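Side-chain contacts in Lactamase_B domain-containing protein (PDB 6XFR), which probably catalyses the hydrolysis of beta-lactam antibiotics to substituted beta-amino acids, as a zinc-dependent class B1 metallo-beta-lactamase: residues B[81-86]-B[158-163]; B[133-138]-B[190-195]; B[183-188]-B[212-217]. All coordinates share one frame; numbering follows the deposited sequence.

Interaction 1. Residues B[81-86]-B[158-163]; sequences DDKLGG and GGCLVK. With ZN (zinc ion), chain O; SO4 (sulfate ion), chain X.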
ATOM      1  N   ASP B  81     -10.511   0.227  21.669  1.00 46.06           N
ATOM      2  CA  ASP B  81      -9.451  -0.715  22.015  1.00 49.75           C
ATOM      3  C   ASP B  81      -8.494  -0.938  20.851  1.00 47.81           C
ATOM      4  O   ASP B  81      -7.284  -1.098  21.060  1.00 42.39           O
ATOM      5  CB  ASP B  81     -10.059  -2.040  22.483  1.00 57.69           C
ATOM      6  CG  ASP B  81     -10.303  -2.095  24.008  1.00 62.90           C
ATOM      7  OD1 ASP B  81     -10.853  -3.114  24.478  1.00 67.64           O
ATOM      8  OD2 ASP B  81      -9.957  -1.135  24.737  1.00 62.73           O
ATOM      9  N   ASP B  82      -9.011  -0.939  19.609  1.00 58.19           N
ATOM     10  CA  ASP B  82      -8.176  -1.225  18.434  1.00 47.33           C
ATOM     11  C   ASP B  82      -7.131  -0.146  18.184  1.00 43.95           C
ATOM     12  O   ASP B  82      -6.082  -0.457  17.622  1.00 56.97           O
ATOM     13  CB  ASP B  82      -9.042  -1.461  17.174  1.00 42.81           C
ATOM     14  CG  ASP B  82      -9.729  -0.191  16.636  1.00 46.77           C
ATOM     15  OD1 ASP B  82     -10.097   0.705  17.414  1.00 52.46           O
ATOM     16  OD2 ASP B  82      -9.962  -0.101  15.415  1.00 46.45           O
ATOM     17  N   LYS B  83      -7.350   1.089  18.632  1.00 40.60           N
ATOM     18  CA  LYS B  83      -6.330   2.127  18.520  1.00 42.32           C
ATOM     19  C   LYS B  83      -5.675   2.498  19.846  1.00 49.73           C
ATOM     20  O   LYS B  83      -4.667   3.217  19.834  1.00 42.84           O
ATOM     21  CB  LYS B  83      -6.911   3.407  17.883  1.00 37.36           C
ATOM     22  CG  LYS B  83      -7.758   3.167  16.596  1.00 40.02           C
ATOM     23  CD  LYS B  83      -6.940   2.959  15.312  1.00 29.03           C
ATOM     24  CE  LYS B  83      -6.586   1.473  15.139  1.00 41.62           C
ATOM     25  NZ  LYS B  83      -5.755   1.080  13.963  1.00 47.97           N
ATOM     26  N   LEU B  84      -6.177   2.000  20.986  1.00 55.79           N
ATOM     27  CA  LEU B  84      -5.658   2.450  22.279  1.00 53.51           C
ATOM     28  C   LEU B  84      -5.579   1.363  23.350  1.00 56.65           C
ATOM     29  O   LEU B  84      -5.029   1.633  24.423  1.00 46.18           O
ATOM     30  CB  LEU B  84      -6.541   3.603  22.792  1.00 50.59           C
ATOM     31  CG  LEU B  84      -6.551   4.014  24.251  1.00 51.32           C
ATOM     32  CD1 LEU B  84      -5.424   5.005  24.530  1.00 50.88           C
ATOM     33  CD2 LEU B  84      -7.901   4.602  24.566  1.00 49.45           C
ATOM     34  N   GLY B  85      -6.044   0.135  23.079  1.00 58.35           N
ATOM     35  CA  GLY B  85      -6.072  -0.937  24.050  1.00 57.83           C
ATOM     36  C   GLY B  85      -4.715  -1.482  24.461  1.00 56.80           C
ATOM     37  O   GLY B  85      -4.651  -2.387  25.300  1.00 62.67           O
ATOM     38  N   GLY B  86      -3.632  -0.976  23.877  1.00 47.48           N
ATOM     39  CA  GLY B  86      -2.316  -1.393  24.303  1.00 38.77           C
ATOM     40  C   GLY B  86      -1.617  -0.280  25.065  1.00 40.27           C
ATOM     41  O   GLY B  86      -0.398  -0.329  25.256  1.00 41.14           O
ATOM     42  N   GLY B 158      -5.707   8.096   8.664  1.00 21.18           N
ATOM     43  CA  GLY B 158      -7.096   8.397   8.950  1.00 21.93           C
ATOM     44  C   GLY B 158      -7.800   7.473   9.918  1.00 23.31           C
ATOM     45  O   GLY B 158      -8.990   7.666  10.162  1.00 34.05           O
ATOM     46  N   GLY B 159      -7.143   6.430  10.411  1.00 26.86           N
ATOM     47  CA  GLY B 159      -7.745   5.540  11.391  1.00 28.45           C
ATOM     48  C   GLY B 159      -9.088   5.016  10.937  1.00 32.40           C
ATOM     49  O   GLY B 159      -9.332   4.843   9.734  1.00 34.39           O
ATOM     50  N   CYS B 160      -9.998   4.818  11.887  1.00 28.63           N
ATOM     51  CA  CYS B 160     -11.287   4.268  11.510  1.00 30.13           C
ATOM     52  C   CYS B 160     -12.216   5.331  10.919  1.00 33.49           C
ATOM     53  O   CYS B 160     -13.313   4.984  10.463  1.00 32.61           O
ATOM     54  CB  CYS B 160     -11.947   3.598  12.730  1.00 33.20           C
ATOM     55  SG  CYS B 160     -10.799   2.639  13.776  1.00 45.48           S
ATOM     56  N   LEU B 161     -11.750   6.587  10.806  1.00 29.72           N
ATOM     57  CA  LEU B 161     -12.514   7.628  10.117  1.00 36.44           C
ATOM     58  C   LEU B 161     -12.591   7.386   8.608  1.00 42.58           C
ATOM     59  O   LEU B 161     -13.557   7.805   7.957  1.00 44.27           O
ATOM     60  CB  LEU B 161     -11.884   8.993  10.398  1.00 35.39           C
ATOM     61  CG  LEU B 161     -12.663  10.268  10.021  1.00 44.29           C
ATOM     62  CD1 LEU B 161     -14.076  10.274  10.634  1.00 29.72           C
ATOM     63  CD2 LEU B 161     -11.886  11.527  10.437  1.00 40.66           C
ATOM     64  N   VAL B 162     -11.583   6.723   8.041  1.00 44.76           N
ATOM     65  CA  VAL B 162     -11.495   6.439   6.609  1.00 37.55           C
ATOM     66  C   VAL B 162     -11.688   4.949   6.391  1.00 29.64           C
ATOM     67  O   VAL B 162     -11.152   4.132   7.145  1.00 35.56           O
ATOM     68  CB  VAL B 162     -10.136   6.887   6.039  1.00 40.66           C
ATOM     69  CG1 VAL B 162     -10.115   6.678   4.514  1.00 43.04           C
ATOM     70  CG2 VAL B 162      -9.844   8.350   6.415  1.00 41.87           C
ATOM     71  N   LYS B 163     -12.401   4.591   5.336  1.00 29.35           N
ATOM     72  CA  LYS B 163     -12.572   3.189   4.980  1.00 28.57           C
ATOM     73  C   LYS B 163     -11.739   2.864   3.743  1.00 30.27           C
ATOM     74  O   LYS B 163     -11.397   3.747   2.949  1.00 24.72           O
ATOM     75  CB  LYS B 163     -14.054   2.871   4.744  1.00 33.62           C
ATOM     76  CG  LYS B 163     -14.891   2.901   6.015  1.00 42.83           C
ATOM     77  CD  LYS B 163     -15.676   1.606   6.231  1.00 62.55           C
ATOM     78  CE  LYS B 163     -14.876   0.582   7.012  1.00 69.73           C
ATOM     79  NZ  LYS B 163     -14.620   1.084   8.386  1.00 66.92           N
TER
HETATM   80 ZN    ZN O 303     -11.732   0.518  14.186  1.00 58.41          ZN
HETATM   81  S   SO4 X 312     -13.231  -1.821  18.096  1.00110.46           S
HETATM   82  O1  SO4 X 312     -12.813  -0.756  17.178  1.00110.40           O
HETATM   83  O2  SO4 X 312     -13.708  -2.949  17.276  1.00110.90           O
HETATM   84  O3  SO4 X 312     -14.293  -1.318  18.962  1.00111.65           O
HETATM   85  O4  SO4 X 312     -12.145  -2.243  18.984  1.00104.87           O
HETATM   86  O   HOH W   1     -13.710   0.384  13.001  1.00 24.48           O

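Interaction 2. Residues B[133-138]-B[190-195]; sequences EVYFPG and QRYPKA. With EPE (4-(2-hydroxyethyl)-1-piperazine ethanesulfonic acid), chain M.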
ATOM      1  N   GLU B 133       1.617  16.368  12.324  1.00 31.20           N
ATOM      2  CA  GLU B 133       0.464  17.209  12.587  1.00 26.05           C
ATOM      3  C   GLU B 133      -0.639  16.312  13.097  1.00 23.40           C
ATOM      4  O   GLU B 133      -0.808  15.195  12.608  1.00 27.64           O
ATOM      5  CB  GLU B 133       0.018  17.933  11.333  1.00 26.47           C
ATOM      6  CG  GLU B 133       1.125  18.810  10.784  1.00 40.31           C
ATOM      7  CD  GLU B 133       0.789  19.482   9.452  1.00 46.63           C
ATOM      8  OE1 GLU B 133      -0.274  19.173   8.862  1.00 47.66           O
ATOM      9  OE2 GLU B 133       1.594  20.338   9.007  1.00 46.40           O
ATOM     10  N   VAL B 134      -1.329  16.744  14.135  1.00 23.61           N
ATOM     11  CA  VAL B 134      -2.498  16.017  14.590  1.00 23.31           C
ATOM     12  C   VAL B 134      -3.690  16.934  14.389  1.00 25.22           C
ATOM     13  O   VAL B 134      -3.585  18.145  14.585  1.00 37.46           O
ATOM     14  CB  VAL B 134      -2.331  15.522  16.036  1.00 22.61           C
ATOM     15  CG1 VAL B 134      -3.408  14.489  16.378  1.00 22.44           C
ATOM     16  CG2 VAL B 134      -0.988  14.864  16.151  1.00 21.34           C
ATOM     17  N   TYR B 135      -4.793  16.388  13.896  1.00 25.56           N
ATOM     18  CA  TYR B 135      -5.893  17.258  13.494  1.00 33.86           C
ATOM     19  C   TYR B 135      -7.239  16.609  13.784  1.00 28.37           C
ATOM     20  O   TYR B 135      -7.389  15.384  13.687  1.00 27.26           O
ATOM     21  CB  TYR B 135      -5.801  17.621  12.010  1.00 32.92           C
ATOM     22  CG  TYR B 135      -6.988  18.419  11.480  1.00 36.05           C
ATOM     23  CD1 TYR B 135      -7.171  19.748  11.818  1.00 33.73           C
ATOM     24  CD2 TYR B 135      -7.910  17.838  10.644  1.00 32.17           C
ATOM     25  CE1 TYR B 135      -8.235  20.478  11.328  1.00 36.65           C
ATOM     26  CE2 TYR B 135      -8.963  18.550  10.150  1.00 38.97           C
ATOM     27  CZ  TYR B 135      -9.127  19.875  10.489  1.00 38.21           C
ATOM     28  OH  TYR B 135     -10.212  20.569   9.970  1.00 44.53           O
ATOM     29  N   PHE B 136      -8.192  17.446  14.188  1.00 30.51           N
ATOM     30  CA  PHE B 136      -9.548  17.013  14.504  1.00 35.88           C
ATOM     31  C   PHE B 136     -10.478  17.519  13.428  1.00 34.08           C
ATOM     32  O   PHE B 136     -10.729  18.729  13.374  1.00 36.25           O
ATOM     33  CB  PHE B 136     -10.004  17.535  15.871  1.00 32.95           C
ATOM     34  CG  PHE B 136     -11.406  17.120  16.226  1.00 39.89           C
ATOM     35  CD1 PHE B 136     -11.709  15.772  16.441  1.00 33.71           C
ATOM     36  CD2 PHE B 136     -12.439  18.073  16.303  1.00 37.69           C
ATOM     37  CE1 PHE B 136     -13.006  15.395  16.750  1.00 38.41           C
ATOM     38  CE2 PHE B 136     -13.732  17.706  16.604  1.00 39.64           C
ATOM     39  CZ  PHE B 136     -14.027  16.376  16.837  1.00 42.80           C
ATOM     40  N   PRO B 137     -10.976  16.666  12.534  1.00 39.91           N
ATOM     41  CA  PRO B 137     -11.893  17.119  11.474  1.00 39.30           C
ATOM     42  C   PRO B 137     -13.361  17.081  11.857  1.00 41.95           C
ATOM     43  O   PRO B 137     -14.200  17.532  11.070  1.00 41.81           O
ATOM     44  CB  PRO B 137     -11.605  16.132  10.343  1.00 35.64           C
ATOM     45  CG  PRO B 137     -11.205  14.872  11.040  1.00 35.10           C
ATOM     46  CD  PRO B 137     -10.504  15.281  12.313  1.00 37.38           C
ATOM     47  N   GLY B 138     -13.686  16.562  13.032  1.00 39.36           N
ATOM     48  CA  GLY B 138     -15.058  16.378  13.457  1.00 42.41           C
ATOM     49  C   GLY B 138     -15.373  14.922  13.763  1.00 47.66           C
ATOM     50  O   GLY B 138     -14.606  14.003  13.464  1.00 38.08           O
ATOM     51  N   GLN B 190     -10.106  18.837   2.021  1.00 42.49           N
ATOM     52  CA  GLN B 190      -9.724  20.216   1.761  1.00 40.51           C
ATOM     53  C   GLN B 190      -8.426  20.615   2.449  1.00 42.57           C
ATOM     54  O   GLN B 190      -7.719  21.494   1.942  1.00 39.45           O
ATOM     55  CB  GLN B 190     -10.857  21.167   2.200  1.00 46.02           C
ATOM     56  CG  GLN B 190     -11.214  22.231   1.137  1.00 67.19           C
ATOM     57  CD  GLN B 190     -11.659  21.615  -0.210  1.00 80.37           C
ATOM     58  OE1 GLN B 190     -12.589  20.796  -0.272  1.00 81.76           O
ATOM     59  NE2 GLN B 190     -10.965  21.989  -1.286  1.00 84.47           N
ATOM     60  N   ARG B 191      -8.027  19.900   3.500  1.00 42.99           N
ATOM     61  CA  ARG B 191      -6.829  20.241   4.254  1.00 34.54           C
ATOM     62  C   ARG B 191      -5.564  19.552   3.760  1.00 30.93           C
ATOM     63  O   ARG B 191      -4.470  20.101   3.939  1.00 31.85           O
ATOM     64  CB  ARG B 191      -7.063  19.920   5.725  1.00 31.26           C
ATOM     65  CG  ARG B 191      -5.937  20.255   6.635  1.00 31.29           C
ATOM     66  CD  ARG B 191      -6.306  19.971   8.062  1.00 30.72           C
ATOM     67  NE  ARG B 191      -5.371  20.616   8.971  1.00 32.95           N
ATOM     68  CZ  ARG B 191      -5.515  21.847   9.453  1.00 39.02           C
ATOM     69  NH1 ARG B 191      -6.575  22.594   9.133  1.00 41.25           N
ATOM     70  NH2 ARG B 191      -4.589  22.330  10.255  1.00 37.44           N
ATOM     71  N   TYR B 192      -5.673  18.370   3.153  1.00 34.38           N
ATOM     72  CA  TYR B 192      -4.511  17.635   2.635  1.00 37.38           C
ATOM     73  C   TYR B 192      -4.670  17.368   1.138  1.00 31.37           C
ATOM     74  O   TYR B 192      -4.681  16.215   0.702  1.00 29.26           O
ATOM     75  CB  TYR B 192      -4.298  16.331   3.401  1.00 31.93           C
ATOM     76  CG  TYR B 192      -4.298  16.565   4.884  1.00 35.45           C
ATOM     77  CD1 TYR B 192      -3.168  17.070   5.516  1.00 29.99           C
ATOM     78  CD2 TYR B 192      -5.455  16.356   5.646  1.00 30.98           C
ATOM     79  CE1 TYR B 192      -3.167  17.317   6.860  1.00 30.34           C
ATOM     80  CE2 TYR B 192      -5.464  16.606   7.014  1.00 29.21           C
ATOM     81  CZ  TYR B 192      -4.314  17.095   7.605  1.00 29.59           C
ATOM     82  OH  TYR B 192      -4.274  17.369   8.944  1.00 28.68           O
ATOM     83  N   PRO B 193      -4.806  18.414   0.321  1.00 34.59           N
ATOM     84  CA  PRO B 193      -5.056  18.187  -1.109  1.00 45.35           C
ATOM     85  C   PRO B 193      -3.933  17.445  -1.828  1.00 45.26           C
ATOM     86  O   PRO B 193      -4.189  16.882  -2.896  1.00 43.83           O
ATOM     87  CB  PRO B 193      -5.247  19.606  -1.657  1.00 49.87           C
ATOM     88  CG  PRO B 193      -4.567  20.471  -0.696  1.00 44.94           C
ATOM     89  CD  PRO B 193      -4.779  19.849   0.634  1.00 35.48           C
ATOM     90  N   LYS B 194      -2.702  17.447  -1.301  1.00 47.18           N
ATOM     91  CA  LYS B 194      -1.565  16.775  -1.927  1.00 38.54           C
ATOM     92  C   LYS B 194      -1.085  15.576  -1.111  1.00 33.95           C
ATOM     93  O   LYS B 194       0.099  15.243  -1.133  1.00 39.95           O
ATOM     94  CB  LYS B 194      -0.411  17.754  -2.169  1.00 38.16           C
ATOM     95  CG  LYS B 194      -0.806  18.845  -3.178  1.00 54.22           C
ATOM     96  CD  LYS B 194      -0.147  18.808  -4.584  1.00 59.95           C
ATOM     97  CE  LYS B 194      -0.374  20.111  -5.366  1.00 70.27           C
ATOM     98  NZ  LYS B 194       0.650  21.141  -5.510  1.00 76.83           N
ATOM     99  N   ALA B 195      -1.987  14.923  -0.379  1.00 27.81           N
ATOM    100  CA  ALA B 195      -1.643  13.669   0.285  1.00 25.28           C
ATOM    101  C   ALA B 195      -1.408  12.540  -0.728  1.00 31.98           C
ATOM    102  O   ALA B 195      -2.200  12.330  -1.650  1.00 38.94           O
ATOM    103  CB  ALA B 195      -2.746  13.286   1.261  1.00 23.00           C
TER
HETATM  104  N1  EPE M 301      -0.495  21.344   5.179  1.00 50.91           N
HETATM  105  C2  EPE M 301      -1.573  20.835   6.048  1.00 50.32           C
HETATM  106  C3  EPE M 301      -1.903  21.794   7.189  1.00 53.10           C
HETATM  107  N4  EPE M 301      -0.716  22.255   7.884  1.00 56.80           N
HETATM  108  C5  EPE M 301       0.450  22.570   7.068  1.00 53.50           C
HETATM  109  C6  EPE M 301       0.725  21.552   5.967  1.00 49.77           C
HETATM  110  C7  EPE M 301      -0.881  22.966   9.151  1.00 56.02           C
HETATM  111  C8  EPE M 301       0.344  22.830  10.057  1.00 66.76           C
HETATM  112  O8  EPE M 301       0.299  23.706  11.170  1.00 74.80           O
HETATM  113  C9  EPE M 301      -0.238  20.281   4.203  1.00 55.04           C
HETATM  114  C10 EPE M 301      -0.679  20.634   2.786  1.00 50.80           C
HETATM  115  S   EPE M 301      -0.496  19.236   1.643  1.00 54.09           S
HETATM  116  O1S EPE M 301       0.666  18.360   1.924  1.00 45.13           O
HETATM  117  O2S EPE M 301      -0.306  19.812   0.316  1.00 66.57           O
HETATM  118  O3S EPE M 301      -1.748  18.484   1.658  1.00 47.29           O

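Interaction 3. Residues B[183-188]-B[212-217]; sequences LAIQRL and SHTLSL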
ATOM      1  N   LEU B 183     -18.944  15.542   6.578  1.00 45.39           N
ATOM      2  CA  LEU B 183     -18.219  16.802   6.620  1.00 44.49           C
ATOM      3  C   LEU B 183     -16.793  16.604   7.137  1.00 36.74           C
ATOM      4  O   LEU B 183     -15.876  17.324   6.730  1.00 38.69           O
ATOM      5  CB  LEU B 183     -19.011  17.805   7.471  1.00 52.30           C
ATOM      6  CG  LEU B 183     -20.472  17.893   6.999  1.00 52.64           C
ATOM      7  CD1 LEU B 183     -21.315  18.813   7.849  1.00 53.35           C
ATOM      8  CD2 LEU B 183     -20.542  18.301   5.521  1.00 48.28           C
ATOM      9  N   ALA B 184     -16.574  15.627   8.010  1.00 33.34           N
ATOM     10  CA  ALA B 184     -15.211  15.364   8.456  1.00 36.39           C
ATOM     11  C   ALA B 184     -14.343  14.892   7.296  1.00 37.15           C
ATOM     12  O   ALA B 184     -13.185  15.311   7.171  1.00 27.19           O
ATOM     13  CB  ALA B 184     -15.212  14.341   9.591  1.00 40.33           C
ATOM     14  N   ILE B 185     -14.885  14.023   6.429  1.00 39.87           N
ATOM     15  CA  ILE B 185     -14.119  13.577   5.270  1.00 35.91           C
ATOM     16  C   ILE B 185     -13.762  14.764   4.385  1.00 38.75           C
ATOM     17  O   ILE B 185     -12.601  14.941   3.985  1.00 39.49           O
ATOM     18  CB  ILE B 185     -14.904  12.508   4.483  1.00 34.66           C
ATOM     19  CG1 ILE B 185     -14.981  11.224   5.288  1.00 24.97           C
ATOM     20  CG2 ILE B 185     -14.251  12.277   3.079  1.00 30.05           C
ATOM     21  CD1 ILE B 185     -13.634  10.859   5.873  1.00 26.16           C
ATOM     22  N   GLN B 186     -14.745  15.630   4.119  1.00 36.14           N
ATOM     23  CA  GLN B 186     -14.515  16.775   3.251  1.00 33.71           C
ATOM     24  C   GLN B 186     -13.530  17.754   3.867  1.00 39.14           C
ATOM     25  O   GLN B 186     -12.780  18.415   3.148  1.00 47.74           O
ATOM     26  CB  GLN B 186     -15.848  17.437   2.946  1.00 37.76           C
ATOM     27  CG  GLN B 186     -16.808  16.450   2.327  1.00 38.06           C
ATOM     28  CD  GLN B 186     -18.181  17.018   2.067  1.00 44.70           C
ATOM     29  OE1 GLN B 186     -18.899  17.383   2.988  1.00 56.13           O
ATOM     30  NE2 GLN B 186     -18.547  17.109   0.804  1.00 45.26           N
ATOM     31  N   ARG B 187     -13.488  17.841   5.189  1.00 39.17           N
ATOM     32  CA  ARG B 187     -12.427  18.608   5.813  1.00 36.21           C
ATOM     33  C   ARG B 187     -11.071  17.986   5.481  1.00 38.63           C
ATOM     34  O   ARG B 187     -10.153  18.679   5.016  1.00 40.60           O
ATOM     35  CB  ARG B 187     -12.666  18.666   7.320  1.00 33.32           C
ATOM     36  CG  ARG B 187     -13.446  19.870   7.793  1.00 44.68           C
ATOM     37  CD  ARG B 187     -14.093  19.665   9.173  1.00 50.02           C
ATOM     38  NE  ARG B 187     -15.273  20.524   9.369  1.00 56.84           N
ATOM     39  CZ  ARG B 187     -16.472  20.134   9.834  1.00 58.82           C
ATOM     40  NH1 ARG B 187     -16.727  18.875  10.190  1.00 51.05           N
ATOM     41  NH2 ARG B 187     -17.442  21.027   9.946  1.00 67.25           N
ATOM     42  N   LEU B 188     -10.961  16.662   5.578  1.00 27.20           N
ATOM     43  CA  LEU B 188      -9.702  16.030   5.209  1.00 24.99           C
ATOM     44  C   LEU B 188      -9.351  16.309   3.752  1.00 26.14           C
ATOM     45  O   LEU B 188      -8.203  16.658   3.433  1.00 26.24           O
ATOM     46  CB  LEU B 188      -9.795  14.535   5.450  1.00 25.21           C
ATOM     47  CG  LEU B 188      -9.975  14.109   6.897  1.00 26.34           C
ATOM     48  CD1 LEU B 188      -9.915  12.594   6.954  1.00 25.24           C
ATOM     49  CD2 LEU B 188      -8.912  14.733   7.759  1.00 26.95           C
ATOM     50  N   SER B 212     -12.814   9.856  -1.147  1.00 31.85           N
ATOM     51  CA  SER B 212     -14.040   9.882  -1.937  1.00 38.47           C
ATOM     52  C   SER B 212     -14.864   8.607  -1.755  1.00 34.29           C
ATOM     53  O   SER B 212     -16.095   8.694  -1.697  1.00 35.85           O
ATOM     54  CB  SER B 212     -13.735  10.136  -3.418  1.00 34.95           C
ATOM     55  OG  SER B 212     -12.538   9.520  -3.811  1.00 40.36           O
ATOM     56  N   HIS B 213     -14.223   7.432  -1.601  1.00 30.39           N
ATOM     57  CA  HIS B 213     -14.989   6.198  -1.395  1.00 36.78           C
ATOM     58  C   HIS B 213     -15.717   6.225  -0.055  1.00 43.04           C
ATOM     59  O   HIS B 213     -16.855   5.742   0.058  1.00 44.88           O
ATOM     60  CB  HIS B 213     -14.092   4.954  -1.500  1.00 30.64           C
ATOM     61  CG  HIS B 213     -14.787   3.663  -1.157  1.00 31.89           C
ATOM     62  ND1 HIS B 213     -15.814   3.140  -1.915  1.00 35.28           N
ATOM     63  CD2 HIS B 213     -14.590   2.783  -0.139  1.00 33.69           C
ATOM     64  CE1 HIS B 213     -16.237   2.011  -1.369  1.00 35.58           C
ATOM     65  NE2 HIS B 213     -15.503   1.763  -0.299  1.00 36.35           N
ATOM     66  N   THR B 214     -15.072   6.748   0.982  1.00 37.05           N
ATOM     67  CA  THR B 214     -15.772   6.871   2.248  1.00 40.06           C
ATOM     68  C   THR B 214     -16.947   7.835   2.126  1.00 39.99           C
ATOM     69  O   THR B 214     -18.069   7.508   2.532  1.00 50.83           O
ATOM     70  CB  THR B 214     -14.788   7.313   3.322  1.00 43.00           C
ATOM     71  OG1 THR B 214     -13.813   6.264   3.499  1.00 39.62           O
ATOM     72  CG2 THR B 214     -15.507   7.599   4.631  1.00 38.74           C
ATOM     73  N   LEU B 215     -16.743   8.968   1.443  1.00 30.45           N
ATOM     74  CA  LEU B 215     -17.857   9.868   1.160  1.00 32.49           C
ATOM     75  C   LEU B 215     -19.008   9.147   0.461  1.00 35.94           C
ATOM     76  O   LEU B 215     -20.185   9.375   0.765  1.00 37.30           O
ATOM     77  CB  LEU B 215     -17.368  11.014   0.278  1.00 37.71           C
ATOM     78  CG  LEU B 215     -18.061  12.334   0.559  1.00 43.63           C
ATOM     79  CD1 LEU B 215     -17.602  12.797   1.948  1.00 42.72           C
ATOM     80  CD2 LEU B 215     -17.760  13.349  -0.527  1.00 38.60           C
ATOM     81  N   SER B 216     -18.682   8.285  -0.496  1.00 35.63           N
ATOM     82  CA  SER B 216     -19.707   7.562  -1.228  1.00 38.96           C
ATOM     83  C   SER B 216     -20.492   6.616  -0.314  1.00 38.71           C
ATOM     84  O   SER B 216     -21.718   6.512  -0.419  1.00 41.65           O
ATOM     85  CB  SER B 216     -19.039   6.814  -2.385  1.00 39.71           C
ATOM     86  OG  SER B 216     -19.919   5.881  -2.986  1.00 55.51           O
ATOM     87  N   LEU B 217     -19.801   5.894   0.569  1.00 35.95           N
ATOM     88  CA  LEU B 217     -20.486   4.997   1.495  1.00 47.21           C
ATOM     89  C   LEU B 217     -21.441   5.740   2.432  1.00 46.48           C
ATOM     90  O   LEU B 217     -22.490   5.202   2.802  1.00 48.66           O
ATOM     91  CB  LEU B 217     -19.457   4.213   2.320  1.00 42.82           C
ATOM     92  CG  LEU B 217     -18.628   3.146   1.613  1.00 35.74           C
ATOM     93  CD1 LEU B 217     -17.673   2.533   2.616  1.00 31.80           C
ATOM     94  CD2 LEU B 217     -19.507   2.092   0.963  1.00 37.20           C
TER

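Interaction 1. Residues B[81-86]-B[158-163]
With chi1 of D82 at 71°, placing CG between the backbone N and the carbonyl carbon, and chi1 of C160 at -41°, placing SG beside its own backbone N, the carboxylate and the cysteine sulfur are brought to one zinc ion. The metal is bound by D82 OD2 at 2.2 Å and by C160 SG at 2.4 Å. The two ligand atoms subtend about 92° at the zinc, which is why OD2 of D82 and SG of C160 come within 3.3 Å of each other without any bond between them. Binding is through one carboxylate oxygen: OD1 of D82 stays 3.6 Å from this zinc. A water at 2.3 Å from the zinc lies on roughly the far side of the metal from OD2, and H202 completes the four ligands. This Asp-Cys-His set is the second zinc site characteristic of B1 enzymes. A sulfate, probably from the crystallisation liquor, sits beside D82 and accepts a weak hydrogen bond from its backbone N. K83 adds an apolar flank, its CD lying 4.2 Å from C160 SG. Bends at chi2 and chi3 fold its chain, and NZ ends in a salt bridge with D48 and hydrogen bonds to S33 and S201, three partners that probably hold the buried ammonium group in place. D82 comes from the short helix 81-84, while C160 sits in the type I turn G159-V162 just past strand 155-159, which pairs through G158 with V199 of strand 197-200, and V162 of that turn packs on helix 209-217.

Interaction 2. Residues B[133-138]-B[190-195]
R191 lays its guanidinium flat over one face of the Y135 ring, the planes only 6° apart and the centres 4.0 Å from each other. The charged group is displaced from the ring axis: the line from the Y135 centroid to R191 CZ runs 33° off the normal, so the cation-pi contact is off-centre, with NH1 of R191 3.5 Å from CE1 of Y135. It is CD of R191 that stands above the middle of the ring, 3.5 Å from the centroid, as a CH-pi contact. The chain, extended from CG to NE, accounts for this placing, since methylene and guanidinium follow one another across the same face. Y192 reaches the base of the Y135 side chain, its OH 3.4 Å from CB of Y135. At the edge of the Y192 ring and near its plane is the carboxylate of E133, with OE1 4.0 Å from CE1. That carboxylate also takes weak hydrogen bonds from N4 of a bound HEPES molecule, whose sulfonate O3S accepts a hydrogen bond from the backbone N of K194 at 3.3 Å. T124 and Y149 hold the same ligand. Y135 lies on strand 130-135 and R191 ends helix 181-191, so the stack sits at the margin of the helix-on-sheet packing that is typical of the alpha-beta/beta-alpha sandwich of metallo-beta-lactamases.

Interaction 3. Residues B[183-188]-B[212-217]
T214 is where helix 212-217 first meets helix 183-188 closely, and it does so with its methyl: CG2 lies 3.7 Å from CG1 of I185 and 4.0 Å from CD1 of the same residue. The two side chains cross at about a right angle. CG2 of T214 is anti to the backbone N while OG1 lies beside that N (chi1 -65°), which turns the methyl toward I185 and the hydroxyl back along its own helix. That hydroxyl is engaged with the carbonyl oxygen of L210, one turn earlier, and with the backbone N of K163, so this polar atom is satisfied although the residue is buried. The two segments run nearly antiparallel, 164° between their N-to-C directions, with axes 9.6 Å apart at closest approach; both helices belong to an outer helical layer of the alpha-beta/beta-alpha sandwich. The next residue, L215, stands nearest I185 by backbone as well, with the two CA atoms 6.7 Å apart. Its CD1 enters beside the isoleucine, 3.6 Å from CG2 and 3.7 Å from CB of I185, the side chains sliding past each other in opposite directions. The same CD1 meets the aliphatic part of Q186, 3.8 Å from CG, whereas CD2 of L215 approaches the amide nitrogen NE2 of Q186. The backbones of L215 and S216 are hydrogen-bonded to Q224, and L217 packs on L170.

Following the chain from its N terminus, 81-86 is joined to 158-163 by interaction 1, closing a loop of 71 intervening residues that carries strand 130-135. Interaction 2 starts inside that loop, at 133-138, and ends beyond it at 190-195, so the two cross. Interaction 3 opens at 183-188, after interaction 1 has closed, and ends at 212-217; it therefore follows interaction 1 in series but crosses interaction 2, with which it shares helix 181-191. L161 packs on P137, linking interactions 1 and 2, and P137 O accepts a probable hydrogen bond from R187 NH1, joining interactions 2 and 3. Together they link the zinc site, the sheet that holds strands 130-135 and 155-159, and the two C-terminal helices.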